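Local coordinates for putative chitobiase (Bacteroides thetaiotaomicron, PDB 3HNM), which is of unknown function but, as a putative chitobiase fragment with an F5/8 type C (discoidin-like) domain, may bind carbohydrate, at residues A[106-118]-A[129-143]. Residues are numbered along the deposited sequence; the frame is centred on the assembly and turned at random.
Sequences IDNENWVKLKDWT and MDVPATQARYIRFVI
Ile106 O meets the edge of the Tyr138 ring, 4.0 Å from CE2, where an edge of one sheet nears the corner joining both sheets of an F5/8 type C beta sandwich. Strand 111-115 borders the five-stranded sheet; 129-136 borders the four-stranded one, and after the corner at Arg137 the chain enters the first sheet as strand 138-143. Asp107 OD1 accepts from Glu109 N and, nearly straight at 175°, from Asn110 N. This Asx turn shapes the loop that carries Asn108, whose CB lies over the centre of the Tyr138 ring, a CH-pi contact 3.7 Å from the centroid.

Trp111 offers a broad indole to Arg140, whose guanidinium lies flat on it, the planes 26° apart. Arg140 CZ sits 3.5 Å from the centroid of the five-membered ring, a cation-pi stack, while NH2 also forms a salt bridge with Glu103. With CG beside the backbone N (chi1 -59°), the indole reaches Tyr138 as well, CH2 lying 3.6 Å from its CB. Were the indole cut back to an alanine, the guanidinium would probably lose its aromatic platform, though still paired with Glu103, and a gap would open beside Tyr138 CB.

Leu114 is buried where the two sheets' edge strands meet, and its branched end suits apolar neighbours: CD2 packs on Val131 CG1, and CG lies 3.7 Å from Thr134 CG2. Lys115, at the exposed border, bends its flexible chain so that NZ makes a weak hydrogen bond to Asp130 O.

Beyond the strand, Trp117 fills buried space with a large flat ring. Phe141 lies near parallel but slid aside, its centroid 4.9 Å from that of the Trp117 five-membered ring, and Phe82 meets the Trp117 indole edge-to-face. Selenomethionine Met129 adds a Met-aromatic contact, SE lying obliquely 4.8 Å from the same five-membered centroid. Separately, its methyl CE packs on Trp117 CB at 3.5 Å.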
loop_
_atom_site.group_PDB
_atom_site.type_symbol
_atom_site.label_atom_id
_atom_site.label_comp_id
_atom_site.label_asym_id
_atom_site.label_seq_id
_atom_site.Cartn_x
_atom_site.Cartn_y
_atom_site.Cartn_z
ATOM N N ILE A 106 3.509 2.901 16.583
ATOM C CA ILE A 106 4.771 3.552 16.889
ATOM C C ILE A 106 5.796 2.533 17.410
ATOM O O ILE A 106 6.977 2.847 17.557
ATOM C CB ILE A 106 4.537 4.673 17.933
ATOM C CG1 ILE A 106 5.816 5.441 18.180
ATOM C CG2 ILE A 106 4.071 4.083 19.252
ATOM C CD1 ILE A 106 5.649 6.476 19.260
ATOM N N ASP A 107 5.339 1.309 17.661
ATOM C CA ASP A 107 6.206 0.249 18.179
ATOM C C ASP A 107 6.004 -1.102 17.491
ATOM O O ASP A 107 6.543 -2.124 17.929
ATOM C CB ASP A 107 5.960 0.073 19.676
ATOM C CG ASP A 107 4.473 0.085 20.033
ATOM O OD1 ASP A 107 3.625 -0.281 19.173
ATOM O OD2 ASP A 107 4.143 0.452 21.187
ATOM N N ASN A 108 5.212 -1.097 16.424
ATOM C CA ASN A 108 4.903 -2.308 15.671
ATOM C C ASN A 108 4.218 -3.349 16.559
ATOM O O ASN A 108 4.186 -4.531 16.237
ATOM C CB ASN A 108 6.181 -2.886 15.048
ATOM C CG ASN A 108 5.900 -4.013 14.064
ATOM O OD1 ASN A 108 5.096 -3.866 13.134
ATOM N ND2 ASN A 108 6.574 -5.140 14.257
ATOM N N GLU A 109 3.673 -2.896 17.680
ATOM C CA GLU A 109 2.969 -3.784 18.587
ATOM C C GLU A 109 1.540 -3.279 18.805
ATOM O O GLU A 109 0.569 -4.043 18.707
ATOM C CB GLU A 109 3.716 -3.877 19.917
ATOM C CG GLU A 109 4.332 -5.252 20.191
ATOM C CD GLU A 109 5.357 -5.234 21.333
ATOM O OE1 GLU A 109 6.458 -4.658 21.135
ATOM O OE2 GLU A 109 5.061 -5.793 22.420
ATOM N N ASN A 110 1.418 -1.984 19.078
ATOM C CA ASN A 110 0.119 -1.361 19.307
ATOM C C ASN A 110 -0.290 -0.551 18.105
ATOM O O ASN A 110 0.441 0.321 17.664
ATOM C CB ASN A 110 0.183 -0.459 20.528
ATOM C CG ASN A 110 0.786 -1.158 21.715
ATOM O OD1 ASN A 110 2.000 -1.109 21.928
ATOM N ND2 ASN A 110 -0.053 -1.846 22.484
ATOM N N TRP A 111 -1.475 -0.828 17.591
ATOM C CA TRP A 111 -1.946 -0.139 16.417
ATOM C C TRP A 111 -3.215 0.639 16.687
ATOM O O TRP A 111 -3.944 0.325 17.623
ATOM C CB TRP A 111 -2.197 -1.159 15.300
ATOM C CG TRP A 111 -0.972 -1.949 14.928
ATOM C CD1 TRP A 111 -0.474 -3.057 15.559
ATOM C CD2 TRP A 111 -0.047 -1.639 13.890
ATOM N NE1 TRP A 111 0.711 -3.448 14.974
ATOM C CE2 TRP A 111 0.992 -2.588 13.949
ATOM C CE3 TRP A 111 0.006 -0.643 12.915
ATOM C CZ2 TRP A 111 2.063 -2.569 13.078
ATOM C CZ3 TRP A 111 1.067 -0.622 12.049
ATOM C CH2 TRP A 111 2.088 -1.578 12.134
ATOM N N VAL A 112 -3.476 1.651 15.864
ATOM C CA VAL A 112 -4.697 2.451 15.982
ATOM C C VAL A 112 -5.228 2.740 14.584
ATOM O O VAL A 112 -4.467 3.211 13.742
ATOM C CB VAL A 112 -4.445 3.792 16.652
ATOM C CG1 VAL A 112 -3.138 4.395 16.163
ATOM C CG2 VAL A 112 -5.595 4.730 16.313
ATOM N N LYS A 113 -6.516 2.482 14.329
ATOM C CA LYS A 113 -7.087 2.727 12.986
ATOM C C LYS A 113 -7.073 4.203 12.593
ATOM O O LYS A 113 -7.278 5.074 13.419
ATOM C CB LYS A 113 -8.533 2.207 12.863
ATOM C CG LYS A 113 -8.683 0.712 12.561
ATOM C CD LYS A 113 -10.132 0.342 12.127
ATOM C CE LYS A 113 -10.294 -1.177 11.832
ATOM N NZ LYS A 113 -11.652 -1.599 11.329
ATOM N N LEU A 114 -6.830 4.465 11.317
ATOM C CA LEU A 114 -6.786 5.821 10.821
ATOM C C LEU A 114 -7.987 6.151 9.956
ATOM O O LEU A 114 -8.672 7.157 10.171
ATOM C CB LEU A 114 -5.507 6.046 10.024
ATOM C CG LEU A 114 -4.291 6.443 10.856
ATOM C CD1 LEU A 114 -4.223 5.622 12.119
ATOM C CD2 LEU A 114 -3.037 6.261 10.031
ATOM N N LYS A 115 -8.262 5.297 8.979
ATOM C CA LYS A 115 -9.382 5.534 8.081
ATOM C C LYS A 115 -9.807 4.259 7.372
ATOM O O LYS A 115 -9.165 3.221 7.484
ATOM C CB LYS A 115 -8.983 6.588 7.048
ATOM C CG LYS A 115 -10.142 7.323 6.417
ATOM C CD LYS A 115 -10.841 8.219 7.440
ATOM C CE LYS A 115 -11.988 9.007 6.802
ATOM N NZ LYS A 115 -11.508 9.838 5.652
ATOM N N ASP A 116 -10.910 4.362 6.651
ATOM C CA ASP A 116 -11.451 3.256 5.901
ATOM C C ASP A 116 -11.659 3.708 4.463
ATOM O O ASP A 116 -12.708 4.249 4.114
ATOM C CB ASP A 116 -12.781 2.814 6.493
ATOM C CG ASP A 116 -12.613 1.869 7.654
ATOM O OD1 ASP A 116 -11.727 2.122 8.499
ATOM O OD2 ASP A 116 -13.374 0.878 7.729
ATOM N N TRP A 117 -10.651 3.484 3.632
ATOM C CA TRP A 117 -10.698 3.871 2.234
ATOM C C TRP A 117 -11.617 2.969 1.398
ATOM O O TRP A 117 -12.021 1.901 1.844
ATOM C CB TRP A 117 -9.281 3.825 1.675
ATOM C CG TRP A 117 -8.614 2.494 1.850
ATOM C CD1 TRP A 117 -7.873 2.066 2.924
ATOM C CD2 TRP A 117 -8.652 1.406 0.935
ATOM N NE1 TRP A 117 -7.453 0.782 2.725
ATOM C CE2 TRP A 117 -7.918 0.352 1.508
ATOM C CE3 TRP A 117 -9.239 1.215 -0.321
ATOM C CZ2 TRP A 117 -7.756 -0.875 0.868
ATOM C CZ3 TRP A 117 -9.078 -0.005 -0.952
ATOM C CH2 TRP A 117 -8.345 -1.030 -0.360
ATOM N N THR A 118 -11.944 3.420 0.189
ATOM C CA THR A 118 -12.782 2.679 -0.758
ATOM C C THR A 118 -12.520 3.207 -2.161
ATOM O O THR A 118 -12.662 4.398 -2.405
ATOM C CB THR A 118 -14.294 2.840 -0.485
ATOM O OG1 THR A 118 -14.554 4.145 0.035
ATOM C CG2 THR A 118 -14.786 1.782 0.478
HETATM N N MSE A 129 -6.631 9.597 1.278
HETATM C CA MSE A 129 -7.633 9.800 2.313
HETATM C C MSE A 129 -7.087 10.673 3.444
HETATM O O MSE A 129 -5.912 10.578 3.795
HETATM C CB MSE A 129 -8.021 8.440 2.875
HETATM C CG MSE A 129 -6.837 7.752 3.562
HETATM SE SE MSE A 129 -6.949 5.816 3.606
HETATM C CE MSE A 129 -6.198 5.506 1.861
ATOM N N ASP A 130 -7.930 11.523 4.015
ATOM C CA ASP A 130 -7.474 12.348 5.117
ATOM C C ASP A 130 -7.495 11.499 6.389
ATOM O O ASP A 130 -8.546 11.027 6.826
ATOM C CB ASP A 130 -8.353 13.594 5.270
ATOM C CG ASP A 130 -7.963 14.712 4.302
ATOM O OD1 ASP A 130 -6.763 14.785 3.947
ATOM O OD2 ASP A 130 -8.847 15.519 3.914
ATOM N N VAL A 131 -6.314 11.310 6.966
ATOM C CA VAL A 131 -6.129 10.507 8.168
ATOM C C VAL A 131 -5.894 11.362 9.418
ATOM O O VAL A 131 -5.013 12.221 9.428
ATOM C CB VAL A 131 -4.925 9.541 7.962
ATOM C CG1 VAL A 131 -4.002 9.530 9.182
ATOM C CG2 VAL A 131 -5.444 8.151 7.681
ATOM N N PRO A 132 -6.660 11.116 10.499
ATOM C CA PRO A 132 -6.532 11.863 11.758
ATOM C C PRO A 132 -5.090 12.056 12.222
ATOM O O PRO A 132 -4.362 11.085 12.411
ATOM C CB PRO A 132 -7.333 11.015 12.744
ATOM C CG PRO A 132 -8.405 10.441 11.901
ATOM C CD PRO A 132 -7.650 10.033 10.641
ATOM N N ALA A 133 -4.690 13.311 12.418
ATOM C CA ALA A 133 -3.331 13.639 12.865
ATOM C C ALA A 133 -2.843 12.662 13.933
ATOM O O ALA A 133 -3.201 12.783 15.107
ATOM C CB ALA A 133 -3.285 15.070 13.403
ATOM N N THR A 134 -2.022 11.699 13.512
ATOM C CA THR A 134 -1.477 10.695 14.418
ATOM C C THR A 134 0.023 10.434 14.225
ATOM O O THR A 134 0.552 10.472 13.104
ATOM C CB THR A 134 -2.249 9.353 14.303
ATOM O OG1 THR A 134 -1.519 8.318 14.976
ATOM C CG2 THR A 134 -2.447 8.965 12.843
ATOM N N GLN A 135 0.696 10.191 15.349
ATOM C CA GLN A 135 2.124 9.907 15.381
ATOM C C GLN A 135 2.345 8.447 15.052
ATOM O O GLN A 135 1.712 7.572 15.644
ATOM C CB GLN A 135 2.700 10.180 16.770
ATOM C CG GLN A 135 2.593 11.615 17.241
ATOM C CD GLN A 135 3.382 11.861 18.529
ATOM O OE1 GLN A 135 3.378 12.975 19.071
ATOM N NE2 GLN A 135 4.067 10.817 19.022
ATOM N N ALA A 136 3.252 8.186 14.114
ATOM C CA ALA A 136 3.538 6.817 13.714
ATOM C C ALA A 136 4.922 6.584 13.115
ATOM O O ALA A 136 5.569 7.503 12.616
ATOM C CB ALA A 136 2.472 6.340 12.733
ATOM N N ARG A 137 5.355 5.328 13.192
ATOM C CA ARG A 137 6.628 4.854 12.660
ATOM C C ARG A 137 6.294 3.785 11.628
ATOM O O ARG A 137 6.870 3.749 10.540
ATOM C CB ARG A 137 7.465 4.221 13.770
ATOM C CG ARG A 137 8.514 3.231 13.283
ATOM C CD ARG A 137 9.743 3.925 12.744
ATOM N NE ARG A 137 10.773 2.981 12.307
ATOM C CZ ARG A 137 11.384 2.097 13.094
ATOM N NH1 ARG A 137 11.075 2.012 14.383
ATOM N NH2 ARG A 137 12.315 1.301 12.590
ATOM N N TYR A 138 5.353 2.916 11.990
ATOM C CA TYR A 138 4.913 1.820 11.125
ATOM C C TYR A 138 3.495 2.029 10.601
ATOM O O TYR A 138 2.648 2.566 11.299
ATOM C CB TYR A 138 4.957 0.519 11.906
ATOM C CG TYR A 138 6.283 0.283 12.559
ATOM C CD1 TYR A 138 7.322 -0.326 11.863
ATOM C CD2 TYR A 138 6.500 0.651 13.879
ATOM C CE1 TYR A 138 8.543 -0.570 12.472
ATOM C CE2 TYR A 138 7.716 0.412 14.495
ATOM C CZ TYR A 138 8.730 -0.198 13.794
ATOM O OH TYR A 138 9.919 -0.455 14.426
ATOM N N ILE A 139 3.242 1.599 9.375
ATOM C CA ILE A 139 1.926 1.729 8.782
ATOM C C ILE A 139 1.443 0.342 8.421
ATOM O O ILE A 139 2.249 -0.550 8.139
ATOM C CB ILE A 139 1.958 2.557 7.501
ATOM C CG1 ILE A 139 2.263 4.018 7.838
ATOM C CG2 ILE A 139 0.633 2.394 6.748
ATOM C CD1 ILE A 139 2.477 4.927 6.617
ATOM N N ARG A 140 0.132 0.147 8.430
ATOM C CA ARG A 140 -0.407 -1.150 8.093
ATOM C C ARG A 140 -1.559 -0.967 7.130
ATOM O O ARG A 140 -2.619 -0.486 7.506
ATOM C CB ARG A 140 -0.855 -1.874 9.354
ATOM C CG ARG A 140 -1.345 -3.258 9.074
ATOM C CD ARG A 140 -0.832 -4.208 10.103
ATOM N NE ARG A 140 -1.716 -4.299 11.249
ATOM C CZ ARG A 140 -1.380 -4.865 12.399
ATOM N NH1 ARG A 140 -0.175 -5.396 12.573
ATOM N NH2 ARG A 140 -2.256 -4.905 13.386
ATOM N N PHE A 141 -1.332 -1.331 5.875
ATOM C CA PHE A 141 -2.342 -1.199 4.843
ATOM C C PHE A 141 -3.056 -2.552 4.745
ATOM O O PHE A 141 -2.433 -3.599 4.925
ATOM C CB PHE A 141 -1.648 -0.792 3.543
ATOM C CG PHE A 141 -2.582 -0.506 2.430
ATOM C CD1 PHE A 141 -3.608 0.413 2.585
ATOM C CD2 PHE A 141 -2.480 -1.205 1.241
ATOM C CE1 PHE A 141 -4.534 0.623 1.563
ATOM C CE2 PHE A 141 -3.389 -1.010 0.215
ATOM C CZ PHE A 141 -4.420 -0.096 0.375
ATOM N N VAL A 142 -4.363 -2.538 4.494
ATOM C CA VAL A 142 -5.124 -3.787 4.424
ATOM C C VAL A 142 -6.208 -3.755 3.345
ATOM O O VAL A 142 -7.055 -2.872 3.352
ATOM C CB VAL A 142 -5.794 -4.111 5.805
ATOM C CG1 VAL A 142 -6.642 -5.359 5.694
ATOM C CG2 VAL A 142 -4.728 -4.293 6.892
ATOM N N ILE A 143 -6.167 -4.708 2.412
ATOM C CA ILE A 143 -7.172 -4.790 1.351
ATOM C C ILE A 143 -8.203 -5.763 1.894
ATOM O O ILE A 143 -7.854 -6.886 2.270
ATOM C CB ILE A 143 -6.619 -5.411 0.029
ATOM C CG1 ILE A 143 -5.248 -4.830 -0.330
ATOM C CG2 ILE A 143 -7.628 -5.199 -1.102
ATOM C CD1 ILE A 143 -5.287 -3.517 -1.014
#